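Local coordinates for chromosome-partitioning ATPase Soj (Thermus thermophilus, PDB 1WCV), which hydrolyses ATP and binds double-stranded DNA cooperatively in a strictly ATP-dependent way, probably to help partition the bacterial chromosome, at residues R182-L185 with A186-V189; E190-L193 with R194-F197; N209-L212 with A213-P216; F218-T221 with I222-A226; P227-P230 with G231-A234. All blocks are in the same frame, centred on the assembly; numbering follows the deposited sequence.

Contact 1 of 5, residues R182-L185 with A186-V189; sequences RTLL and AQQV
Gln187 reaches back beside Leu184, the two side chains running next to each other in the same direction. Its CB sits 3.2 Å from Leu184 O, pressed against the backbone of the preceding turn. From CG on the chain is extended (chi2 176°), which carries the amide out along the leucine: CD and OE1 both pass near the methyl Leu184 CD2, and NE2 comes within 3.6 Å of that same Leu184 CD2. At the tip, OE1 turns to the second subunit, where Arg236 gives it a weak hydrogen bond and His233 packs on the glutamine.

All this happens where the chain enters helix 185-197. Thr183 caps the start: its OG1 accepts from Ala186 N at 3.3 Å, a fairly straight bond (158°), and more weakly from Leu185 N. With chi1 at 76° the hydroxyl oxygen lies between the backbone N and the carbonyl carbon, facing the N-H groups of the first turn. Behind it the helical ladder is already running, with Gln188 N on Leu184 O at 3.2 Å and Val189 N on Leu185 O at 3.0 Å. One turn apart, Leu185 CD1 and Val189 CG2 make a looser apolar touch at 4.3 Å.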
loop_
_atom_site.group_PDB
_atom_site.type_symbol
_atom_site.label_atom_id
_atom_site.label_comp_id
_atom_site.label_asym_id
_atom_site.label_seq_id
_atom_site.Cartn_x
_atom_site.Cartn_y
_atom_site.Cartn_z
ATOM N N ARG A 182 -1.704 -15.968 -7.320
ATOM C CA ARG A 182 -1.660 -17.427 -7.270
ATOM C C ARG A 182 -0.236 -17.918 -7.069
ATOM O O ARG A 182 -0.013 -19.065 -6.673
ATOM C CB ARG A 182 -2.183 -18.033 -8.574
ATOM C CG ARG A 182 -3.611 -17.699 -8.943
ATOM C CD ARG A 182 -3.908 -18.314 -10.302
ATOM N NE ARG A 182 -2.983 -17.804 -11.308
ATOM C CZ ARG A 182 -2.764 -18.363 -12.496
ATOM N NH1 ARG A 182 -3.402 -19.474 -12.844
ATOM N NH2 ARG A 182 -1.916 -17.797 -13.342
ATOM N N THR A 183 0.726 -17.044 -7.332
ATOM C CA THR A 183 2.136 -17.407 -7.257
ATOM C C THR A 183 2.971 -16.565 -6.311
ATOM O O THR A 183 2.557 -15.491 -5.879
ATOM C CB THR A 183 2.795 -17.272 -8.634
ATOM O OG1 THR A 183 3.028 -15.881 -8.906
ATOM C CG2 THR A 183 1.891 -17.831 -9.714
ATOM N N LEU A 184 4.165 -17.065 -6.012
ATOM C CA LEU A 184 5.104 -16.360 -5.163
ATOM C C LEU A 184 6.059 -15.606 -6.088
ATOM O O LEU A 184 6.874 -14.798 -5.635
ATOM C CB LEU A 184 5.872 -17.346 -4.283
ATOM C CG LEU A 184 5.005 -18.068 -3.244
ATOM C CD1 LEU A 184 5.874 -18.942 -2.348
ATOM C CD2 LEU A 184 4.269 -17.035 -2.407
ATOM N N LEU A 185 5.951 -15.881 -7.387
ATOM C CA LEU A 185 6.788 -15.220 -8.388
ATOM C C LEU A 185 6.446 -13.743 -8.407
ATOM O O LEU A 185 7.324 -12.895 -8.526
ATOM C CB LEU A 185 6.561 -15.821 -9.780
ATOM C CG LEU A 185 7.274 -15.133 -10.954
ATOM C CD1 LEU A 185 8.776 -15.157 -10.730
ATOM C CD2 LEU A 185 6.914 -15.833 -12.266
ATOM N N ALA A 186 5.157 -13.441 -8.286
ATOM C CA ALA A 186 4.698 -12.061 -8.264
ATOM C C ALA A 186 5.416 -11.335 -7.137
ATOM O O ALA A 186 5.884 -10.220 -7.319
ATOM C CB ALA A 186 3.193 -12.011 -8.041
ATOM N N GLN A 187 5.495 -11.979 -5.973
ATOM C CA GLN A 187 6.173 -11.394 -4.817
ATOM C C GLN A 187 7.618 -11.041 -5.142
ATOM O O GLN A 187 8.096 -9.967 -4.788
ATOM C CB GLN A 187 6.172 -12.374 -3.631
ATOM C CG GLN A 187 4.959 -12.290 -2.731
ATOM C CD GLN A 187 4.961 -13.346 -1.639
ATOM O OE1 GLN A 187 6.018 -13.798 -1.191
ATOM N NE2 GLN A 187 3.771 -13.730 -1.192
ATOM N N GLN A 188 8.314 -11.959 -5.803
ATOM C CA GLN A 188 9.717 -11.760 -6.142
ATOM C C GLN A 188 9.937 -10.599 -7.111
ATOM O O GLN A 188 10.864 -9.806 -6.948
ATOM C CB GLN A 188 10.301 -13.055 -6.719
ATOM C CG GLN A 188 11.787 -12.965 -7.002
ATOM C CD GLN A 188 12.567 -12.470 -5.799
ATOM O OE1 GLN A 188 13.566 -11.763 -5.945
ATOM N NE2 GLN A 188 12.120 -12.842 -4.602
ATOM N N VAL A 189 9.083 -10.484 -8.119
ATOM C CA VAL A 189 9.238 -9.392 -9.066
ATOM C C VAL A 189 8.970 -8.045 -8.395
ATOM O O VAL A 189 9.686 -7.075 -8.637
ATOM C CB VAL A 189 8.296 -9.552 -10.270
ATOM C CG1 VAL A 189 8.472 -8.370 -11.224
ATOM C CG2 VAL A 189 8.599 -10.858 -10.985
#

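Contact 2 of 5, residues E190-L193 with R194-F197; sequences EAQL and RAHF
From Glu190 to Phe197 the backbone is helical, with Arg194 N on Glu190 O, Ala195 N on Ala191 O, His196 N on Gln192 O and Phe197 N on Leu193 O. On one side of this stretch of helix 185-197, Glu190 and Arg194 lie alongside each other and form an i to i+4 salt bridge. A single oxygen takes both bonds: Glu190 OE2 is 3.0 Å from Arg194 NE and 2.9 Å from Arg194 NH2. It lies at the edge of the guanidinium, almost in its plane, whereas the carboxylate is turned steeply, the two planes standing 70° apart. NE meets the anti lone pair of OE2, while NH2 comes in from above the carboxylate plane.

Elsewhere on the helix Leu193 CD2 touches Phe197 CD2 at 4.0 Å, in a cluster completed by helix 146-164 and strand 170-177. His196 CD2 sits over one face of the Phe197 ring, toward its rim.

Glu190 has its stronger partner in the second subunit, where Arg237 makes a salt bridge to OE1, and Arg194 NH2 also donates to Phe202 O. With arginines at both oxygens, the buried Glu190 is probably held in its ionised form.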
loop_
_atom_site.group_PDB
_atom_site.type_symbol
_atom_site.label_atom_id
_atom_site.label_comp_id
_atom_site.label_asym_id
_atom_site.label_seq_id
_atom_site.Cartn_x
_atom_site.Cartn_y
_atom_site.Cartn_z
ATOM N N GLU A 190 7.939 -7.976 -7.559
ATOM C CA GLU A 190 7.629 -6.721 -6.875
ATOM C C GLU A 190 8.806 -6.306 -6.004
ATOM O O GLU A 190 9.229 -5.146 -6.013
ATOM C CB GLU A 190 6.389 -6.863 -5.986
ATOM C CG GLU A 190 5.987 -5.548 -5.316
ATOM C CD GLU A 190 4.802 -5.699 -4.381
ATOM O OE1 GLU A 190 3.949 -6.572 -4.644
ATOM O OE2 GLU A 190 4.715 -4.936 -3.398
ATOM N N ALA A 191 9.326 -7.270 -5.247
ATOM C CA ALA A 191 10.454 -7.018 -4.360
ATOM C C ALA A 191 11.625 -6.441 -5.137
ATOM O O ALA A 191 12.288 -5.507 -4.677
ATOM C CB ALA A 191 10.869 -8.313 -3.654
ATOM N N GLN A 192 11.875 -6.988 -6.323
ATOM C CA GLN A 192 12.975 -6.499 -7.143
ATOM C C GLN A 192 12.669 -5.105 -7.699
ATOM O O GLN A 192 13.558 -4.267 -7.814
ATOM C CB GLN A 192 13.282 -7.497 -8.268
ATOM C CG GLN A 192 14.485 -7.131 -9.109
ATOM C CD GLN A 192 15.699 -6.779 -8.266
ATOM O OE1 GLN A 192 15.959 -7.406 -7.238
ATOM N NE2 GLN A 192 16.459 -5.778 -8.707
ATOM N N LEU A 193 11.413 -4.837 -8.037
ATOM C CA LEU A 193 11.070 -3.504 -8.527
ATOM C C LEU A 193 11.305 -2.474 -7.419
ATOM O O LEU A 193 11.812 -1.388 -7.674
ATOM C CB LEU A 193 9.612 -3.451 -8.996
ATOM C CG LEU A 193 9.390 -4.095 -10.370
ATOM C CD1 LEU A 193 7.905 -4.271 -10.646
ATOM C CD2 LEU A 193 10.040 -3.225 -11.436
ATOM N N ARG A 194 10.943 -2.823 -6.188
ATOM C CA ARG A 194 11.137 -1.912 -5.067
ATOM C C ARG A 194 12.611 -1.777 -4.711
ATOM O O ARG A 194 13.065 -0.701 -4.346
ATOM C CB ARG A 194 10.342 -2.379 -3.845
ATOM C CG ARG A 194 8.840 -2.285 -4.047
ATOM C CD ARG A 194 8.086 -2.572 -2.772
ATOM N NE ARG A 194 6.666 -2.749 -3.048
ATOM C CZ ARG A 194 5.823 -1.765 -3.346
ATOM N NH1 ARG A 194 6.239 -0.507 -3.394
ATOM N NH2 ARG A 194 4.569 -2.054 -3.644
ATOM N N ALA A 195 13.360 -2.867 -4.833
ATOM C CA ALA A 195 14.784 -2.821 -4.545
ATOM C C ALA A 195 15.490 -1.915 -5.550
ATOM O O ALA A 195 16.383 -1.155 -5.192
ATOM C CB ALA A 195 15.382 -4.228 -4.603
ATOM N N HIS A 196 15.083 -1.988 -6.813
ATOM C CA HIS A 196 15.720 -1.180 -7.845
ATOM C C HIS A 196 15.187 0.248 -7.994
ATOM O O HIS A 196 15.958 1.169 -8.258
ATOM C CB HIS A 196 15.632 -1.897 -9.198
ATOM C CG HIS A 196 16.505 -1.295 -10.252
ATOM N ND1 HIS A 196 17.869 -1.170 -10.102
ATOM C CD2 HIS A 196 16.209 -0.765 -11.462
ATOM C CE1 HIS A 196 18.377 -0.587 -11.173
ATOM N NE2 HIS A 196 17.390 -0.331 -12.013
ATOM N N PHE A 197 13.881 0.446 -7.814
ATOM C CA PHE A 197 13.305 1.782 -7.968
ATOM C C PHE A 197 12.859 2.452 -6.667
ATOM O O PHE A 197 12.467 3.619 -6.656
ATOM C CB PHE A 197 12.152 1.714 -8.974
ATOM C CG PHE A 197 12.596 1.307 -10.353
ATOM C CD1 PHE A 197 13.408 2.150 -11.104
ATOM C CD2 PHE A 197 12.249 0.069 -10.881
ATOM C CE1 PHE A 197 13.873 1.767 -12.355
ATOM C CE2 PHE A 197 12.711 -0.326 -12.141
ATOM C CZ PHE A 197 13.523 0.524 -12.875
#

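Contact 3 of 5, residues N209-L212 with A213-P216; sequences NVRL and AEAP
Asn209 is the N-cap of helix 210-218 in this ParA-family P-loop ATPase, and it is also a residue that binds ADP and ATP. Its OD1 faces the N-H groups of the first turn, Arg211 N at 2.9 Å and Leu212 N at 3.4 Å, both bonds weak. The backbone carbonyl of the same residue makes the firmer link, accepting from Ala213 N at 3.0 Å in line with its C=O. Next comes Glu214 N on Val210 O.

The Glu214 side chain then doubles back over that carbonyl. With chi1 at 56° its CG lies between its own backbone N and carbonyl carbon, and this puts CG only 3.0 Å from Val210 O. The chain beyond is extended and runs beside Val210, OE1 lying 3.7 Å from the methyl Val210 CG2. One oxygen is committed elsewhere: OE2 is hydrogen-bonded to His225 NE2 of the next helix, and the carboxylate does not meet the charge of Arg211. Leu212 packs on helix 18-33, against Thr22 of the nucleotide site and Asn26.

Toward the end the helix kinks. Ala215 N is shared weakly between Arg211 O and Leu212 O, and Pro216, lacking an N-H, sets CD 3.4 Å from Leu212 O.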
loop_
_atom_site.group_PDB
_atom_site.type_symbol
_atom_site.label_atom_id
_atom_site.label_comp_id
_atom_site.label_asym_id
_atom_site.label_seq_id
_atom_site.Cartn_x
_atom_site.Cartn_y
_atom_site.Cartn_z
ATOM N N ASN A 209 -7.535 -9.983 -11.024
ATOM C CA ASN A 209 -8.842 -10.389 -10.520
ATOM C C ASN A 209 -9.825 -10.463 -11.675
ATOM O O ASN A 209 -9.851 -9.582 -12.534
ATOM C CB ASN A 209 -9.346 -9.395 -9.462
ATOM C CG ASN A 209 -10.741 -9.732 -8.954
ATOM O OD1 ASN A 209 -11.748 -9.273 -9.504
ATOM N ND2 ASN A 209 -10.808 -10.549 -7.909
ATOM N N VAL A 210 -10.627 -11.524 -11.675
ATOM C CA VAL A 210 -11.621 -11.772 -12.717
ATOM C C VAL A 210 -12.583 -10.615 -12.998
ATOM O O VAL A 210 -12.833 -10.279 -14.156
ATOM C CB VAL A 210 -12.461 -13.031 -12.373
ATOM C CG1 VAL A 210 -13.130 -12.857 -11.014
ATOM C CG2 VAL A 210 -13.502 -13.282 -13.456
ATOM N N ARG A 211 -13.133 -10.014 -11.948
ATOM C CA ARG A 211 -14.073 -8.911 -12.121
ATOM C C ARG A 211 -13.420 -7.689 -12.742
ATOM O O ARG A 211 -14.054 -6.951 -13.491
ATOM C CB ARG A 211 -14.705 -8.542 -10.776
ATOM C CG ARG A 211 -15.762 -9.530 -10.316
ATOM C CD ARG A 211 -15.761 -9.676 -8.808
ATOM N NE ARG A 211 -14.635 -10.486 -8.350
ATOM C CZ ARG A 211 -14.369 -10.751 -7.075
ATOM N NH1 ARG A 211 -15.148 -10.267 -6.116
ATOM N NH2 ARG A 211 -13.334 -11.517 -6.761
ATOM N N LEU A 212 -12.147 -7.475 -12.420
ATOM C CA LEU A 212 -11.411 -6.340 -12.953
ATOM C C LEU A 212 -11.114 -6.591 -14.428
ATOM O O LEU A 212 -11.224 -5.690 -15.261
ATOM C CB LEU A 212 -10.099 -6.166 -12.183
ATOM C CG LEU A 212 -9.311 -4.878 -12.419
ATOM C CD1 LEU A 212 -10.110 -3.685 -11.916
ATOM C CD2 LEU A 212 -7.974 -4.967 -11.693
ATOM N N ALA A 213 -10.737 -7.826 -14.739
ATOM C CA ALA A 213 -10.416 -8.206 -16.111
ATOM C C ALA A 213 -11.630 -8.064 -17.023
ATOM O O ALA A 213 -11.493 -7.671 -18.180
ATOM C CB ALA A 213 -9.899 -9.645 -16.147
ATOM N N GLU A 214 -12.816 -8.357 -16.495
ATOM C CA GLU A 214 -14.037 -8.276 -17.293
ATOM C C GLU A 214 -14.712 -6.907 -17.396
ATOM O O GLU A 214 -15.474 -6.665 -18.331
ATOM C CB GLU A 214 -15.056 -9.306 -16.789
ATOM C CG GLU A 214 -15.401 -9.182 -15.317
ATOM C CD GLU A 214 -16.398 -10.234 -14.854
ATOM O OE1 GLU A 214 -16.218 -11.421 -15.196
ATOM O OE2 GLU A 214 -17.353 -9.875 -14.134
ATOM N N ALA A 215 -14.440 -6.009 -16.452
ATOM C CA ALA A 215 -15.057 -4.683 -16.463
ATOM C C ALA A 215 -15.054 -3.965 -17.822
ATOM O O ALA A 215 -16.071 -3.411 -18.237
ATOM C CB ALA A 215 -14.401 -3.794 -15.406
ATOM N N PRO A 216 -13.910 -3.949 -18.527
ATOM C CA PRO A 216 -13.874 -3.272 -19.830
ATOM C C PRO A 216 -14.846 -3.869 -20.852
ATOM O O PRO A 216 -15.441 -3.139 -21.647
ATOM C CB PRO A 216 -12.416 -3.433 -20.268
ATOM C CG PRO A 216 -11.679 -3.511 -18.965
ATOM C CD PRO A 216 -12.564 -4.399 -18.131
#

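Contact 4 of 5, residues F218-T221 with I222-A226; sequences FGKT and IAQHA
With chi1 at 64°, Thr221 holds OG1 between its backbone N and carbonyl carbon, facing Gln224, while Gln224 (chi1 -67°, then extended) sends its amide back to the threonine. Each side chain thereby reaches the other's main chain: Gln224 N donates to Thr221 OG1 at 3.2 Å, and Thr221 N donates to Gln224 OE1 at 3.0 Å. The second bond is nearly straight and lies in the amide carbonyl plane, on a lone pair. A water holds the same oxygen from another quarter, donating to Gln224 OE1 at 2.8 Å and to Gly219 O, so the amide oxygen is gripped by two donors. Thr221 OG1 has its strongest partner beyond the turn, in Asp78.

This reciprocal pair is a capping box, and it opens the short helix 222-225. Just upstream Gly219, with positive phi, closes helix 210-218 in a Schellman motif, so one helix ends and the next starts within a few residues. Thr221 O completes the new turn by accepting from His225 N at 2.9 Å.

Two further side chains lean on this helix. Lys220 lays CE 3.4 Å from Gln224 CB, and its NZ makes a weak bond to Gln224 O. Phe218 meets His225 with one ring face: His225 CE1 stands over the centre of the phenyl ring and 3.5 Å from Phe218 CD2. The planes are 33° apart, an oblique pairing, and the imidazole NE2 is tied to Glu214.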
loop_
_atom_site.group_PDB
_atom_site.type_symbol
_atom_site.label_atom_id
_atom_site.label_comp_id
_atom_site.label_asym_id
_atom_site.label_seq_id
_atom_site.Cartn_x
_atom_site.Cartn_y
_atom_site.Cartn_z
ATOM N N PHE A 218 -17.639 -5.088 -20.267
ATOM C CA PHE A 218 -18.969 -4.632 -19.887
ATOM C C PHE A 218 -19.085 -3.137 -20.133
ATOM O O PHE A 218 -20.178 -2.576 -20.100
ATOM C CB PHE A 218 -19.240 -4.928 -18.404
ATOM C CG PHE A 218 -19.535 -6.369 -18.116
ATOM C CD1 PHE A 218 -20.845 -6.838 -18.116
ATOM C CD2 PHE A 218 -18.503 -7.263 -17.859
ATOM C CE1 PHE A 218 -21.122 -8.179 -17.860
ATOM C CE2 PHE A 218 -18.767 -8.607 -17.601
ATOM C CZ PHE A 218 -20.078 -9.067 -17.601
ATOM N N GLY A 219 -17.951 -2.491 -20.390
ATOM C CA GLY A 219 -17.961 -1.059 -20.623
ATOM C C GLY A 219 -18.265 -0.287 -19.350
ATOM O O GLY A 219 -18.879 0.779 -19.385
ATOM N N LYS A 220 -17.831 -0.826 -18.215
ATOM C CA LYS A 220 -18.073 -0.168 -16.936
ATOM C C LYS A 220 -16.816 -0.097 -16.081
ATOM O O LYS A 220 -15.929 -0.943 -16.191
ATOM C CB LYS A 220 -19.158 -0.911 -16.155
ATOM C CG LYS A 220 -20.497 -0.994 -16.865
ATOM C CD LYS A 220 -21.522 -1.768 -16.048
ATOM C CE LYS A 220 -21.926 -1.020 -14.783
ATOM N NZ LYS A 220 -22.958 -1.754 -13.993
ATOM N N THR A 221 -16.737 0.918 -15.227
ATOM C CA THR A 221 -15.580 1.035 -14.342
ATOM C C THR A 221 -15.750 -0.061 -13.297
ATOM O O THR A 221 -16.839 -0.605 -13.140
ATOM C CB THR A 221 -15.548 2.386 -13.620
ATOM O OG1 THR A 221 -16.684 2.486 -12.751
ATOM C CG2 THR A 221 -15.558 3.537 -14.628
ATOM N N ILE A 222 -14.685 -0.401 -12.583
ATOM C CA ILE A 222 -14.810 -1.443 -11.577
ATOM C C ILE A 222 -15.731 -0.979 -10.440
ATOM O O ILE A 222 -16.350 -1.791 -9.751
ATOM C CB ILE A 222 -13.425 -1.855 -11.018
ATOM C CG1 ILE A 222 -13.556 -3.144 -10.208
ATOM C CG2 ILE A 222 -12.839 -0.741 -10.160
ATOM C CD1 ILE A 222 -13.999 -4.332 -11.026
ATOM N N ALA A 223 -15.831 0.329 -10.246
ATOM C CA ALA A 223 -16.712 0.848 -9.203
ATOM C C ALA A 223 -18.171 0.559 -9.580
ATOM O O ALA A 223 -19.014 0.313 -8.709
ATOM C CB ALA A 223 -16.497 2.343 -9.031
ATOM N N GLN A 224 -18.465 0.590 -10.876
ATOM C CA GLN A 224 -19.821 0.323 -11.361
ATOM C C GLN A 224 -20.082 -1.172 -11.444
ATOM O O GLN A 224 -21.153 -1.646 -11.071
ATOM C CB GLN A 224 -20.040 0.911 -12.763
ATOM C CG GLN A 224 -20.035 2.423 -12.853
ATOM C CD GLN A 224 -20.083 2.907 -14.292
ATOM O OE1 GLN A 224 -19.201 2.595 -15.097
ATOM N NE2 GLN A 224 -21.117 3.673 -14.622
ATOM N N HIS A 225 -19.091 -1.911 -11.929
ATOM C CA HIS A 225 -19.215 -3.355 -12.118
ATOM C C HIS A 225 -19.161 -4.253 -10.880
ATOM O O HIS A 225 -19.952 -5.186 -10.743
ATOM C CB HIS A 225 -18.143 -3.814 -13.111
ATOM C CG HIS A 225 -18.273 -5.247 -13.522
ATOM N ND1 HIS A 225 -19.373 -5.727 -14.200
ATOM C CD2 HIS A 225 -17.442 -6.303 -13.355
ATOM C CE1 HIS A 225 -19.213 -7.017 -14.432
ATOM N NE2 HIS A 225 -18.050 -7.392 -13.931
ATOM N N ALA A 226 -18.213 -3.989 -9.987
ATOM C CA ALA A 226 -18.056 -4.803 -8.785
ATOM C C ALA A 226 -17.338 -3.959 -7.744
ATOM O O ALA A 226 -16.161 -4.169 -7.476
ATOM C CB ALA A 226 -17.238 -6.053 -9.111
HETATM O O HOH W 1 -19.217 3.374 -17.766
#

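Contact 5 of 5, residues P227-P230 with G231-A234; sequences PTSP and GAHA
Ser229 is the N-cap of helix 230-246, and its carbonyl accepts from two N-H groups of the first turn. Ser229 O takes His233 N at 3.2 Å along a nearly straight line (161°) and, more weakly, Ala232 N at 2.9 Å. The ladder continues with Ala234 N on Pro230 O at 3.0 Å. Pro230, in the first turn, brings no N-H that would need an acceptor.

That leaves Gly231 N, which is served by a water. The water accepts from Gly231 N at 2.8 Å and donates to Ser229 OG at 2.8 Å, so a single water links the serine hydroxyl to the first-turn N-H. The position of OG follows from chi1 62°, which places it between the serine's backbone N and carbonyl carbon. OG accepts a hydrogen bond from the water and donates its own hydrogen to its strongest partner, Ala226 O, a carbonyl that can only accept.

His233 is the other polar group to account for. NE2 reaches Thr228 O at 3.2 Å with a strongly bent, weak bond; the carbonyl oxygen lies at the ring edge, near its plane. Better partners come from the second subunit, where Gly181 O is bonded to NE2 and Tyr179 OH to ND1, so both ring nitrogens are engaged across the interface. Tyr179 of that subunit also packs edge-to-face with the imidazole. Pro227 O lies over one face of the His233 ring and meets the methyl Ala232 CB at 3.3 Å.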
loop_
_atom_site.group_PDB
_atom_site.type_symbol
_atom_site.label_atom_id
_atom_site.label_comp_id
_atom_site.label_asym_id
_atom_site.label_seq_id
_atom_site.Cartn_x
_atom_site.Cartn_y
_atom_site.Cartn_z
ATOM N N PRO A 227 -18.052 -2.998 -7.139
ATOM C CA PRO A 227 -17.523 -2.079 -6.122
ATOM C C PRO A 227 -16.875 -2.674 -4.873
ATOM O O PRO A 227 -16.133 -1.978 -4.173
ATOM C CB PRO A 227 -18.729 -1.195 -5.800
ATOM C CG PRO A 227 -19.881 -2.110 -6.022
ATOM C CD PRO A 227 -19.503 -2.790 -7.316
ATOM N N THR A 228 -17.138 -3.939 -4.577
ATOM C CA THR A 228 -16.510 -4.537 -3.407
ATOM C C THR A 228 -15.513 -5.630 -3.769
ATOM O O THR A 228 -15.065 -6.368 -2.901
ATOM C CB THR A 228 -17.540 -5.094 -2.393
ATOM O OG1 THR A 228 -18.342 -6.103 -3.017
ATOM C CG2 THR A 228 -18.431 -3.966 -1.865
ATOM N N SER A 229 -15.146 -5.719 -5.048
ATOM C CA SER A 229 -14.161 -6.710 -5.484
ATOM C C SER A 229 -12.782 -6.169 -5.100
ATOM O O SER A 229 -12.613 -4.963 -4.925
ATOM C CB SER A 229 -14.236 -6.911 -6.999
ATOM O OG SER A 229 -13.937 -5.711 -7.678
ATOM N N PRO A 230 -11.779 -7.050 -4.974
ATOM C CA PRO A 230 -10.416 -6.647 -4.599
ATOM C C PRO A 230 -9.837 -5.487 -5.412
ATOM O O PRO A 230 -9.214 -4.584 -4.855
ATOM C CB PRO A 230 -9.624 -7.935 -4.774
ATOM C CG PRO A 230 -10.639 -8.989 -4.393
ATOM C CD PRO A 230 -11.863 -8.511 -5.139
ATOM N N GLY A 231 -10.049 -5.515 -6.723
ATOM C CA GLY A 231 -9.547 -4.459 -7.583
ATOM C C GLY A 231 -10.187 -3.115 -7.282
ATOM O O GLY A 231 -9.550 -2.073 -7.399
ATOM N N ALA A 232 -11.458 -3.131 -6.900
ATOM C CA ALA A 232 -12.144 -1.892 -6.566
ATOM C C ALA A 232 -11.514 -1.295 -5.307
ATOM O O ALA A 232 -11.230 -0.097 -5.254
ATOM C CB ALA A 232 -13.641 -2.157 -6.348
ATOM N N HIS A 233 -11.286 -2.125 -4.290
ATOM C CA HIS A 233 -10.689 -1.619 -3.053
ATOM C C HIS A 233 -9.276 -1.090 -3.319
ATOM O O HIS A 233 -8.867 -0.076 -2.759
ATOM C CB HIS A 233 -10.636 -2.719 -1.985
ATOM C CG HIS A 233 -11.980 -3.146 -1.476
ATOM N ND1 HIS A 233 -12.783 -2.325 -0.708
ATOM C CD2 HIS A 233 -12.670 -4.299 -1.642
ATOM C CE1 HIS A 233 -13.909 -2.956 -0.426
ATOM N NE2 HIS A 233 -13.866 -4.155 -0.980
ATOM N N ALA A 234 -8.533 -1.776 -4.180
ATOM C CA ALA A 234 -7.177 -1.337 -4.500
ATOM C C ALA A 234 -7.175 -0.006 -5.262
ATOM O O ALA A 234 -6.387 0.888 -4.949
ATOM C CB ALA A 234 -6.449 -2.413 -5.300
HETATM O O HOH W 2 -11.579 -6.583 -8.815
#

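Overall arrangement
Contacts 1 and 2 follow one another along helix 185-197, contact 1 at its entry, and both are partly buried and both touch the second subunit. Contact 1 is a capped helix start; contact 2 brings charge to the interface. Contact 5, the buried one of the set, meets that subunit too, but from the start of helix 230-246. Contacts 3 and 4 touch no other chain: contact 3 is a surface turn carrying a nucleotide-binding residue, contact 4 a partly buried junction between two short helices. Contacts 3, 4 and 5 form one cluster with centres 8 to 10 Å apart, in which Ile222 of contact 4 packs on Ser229 and Ala232 of contact 5.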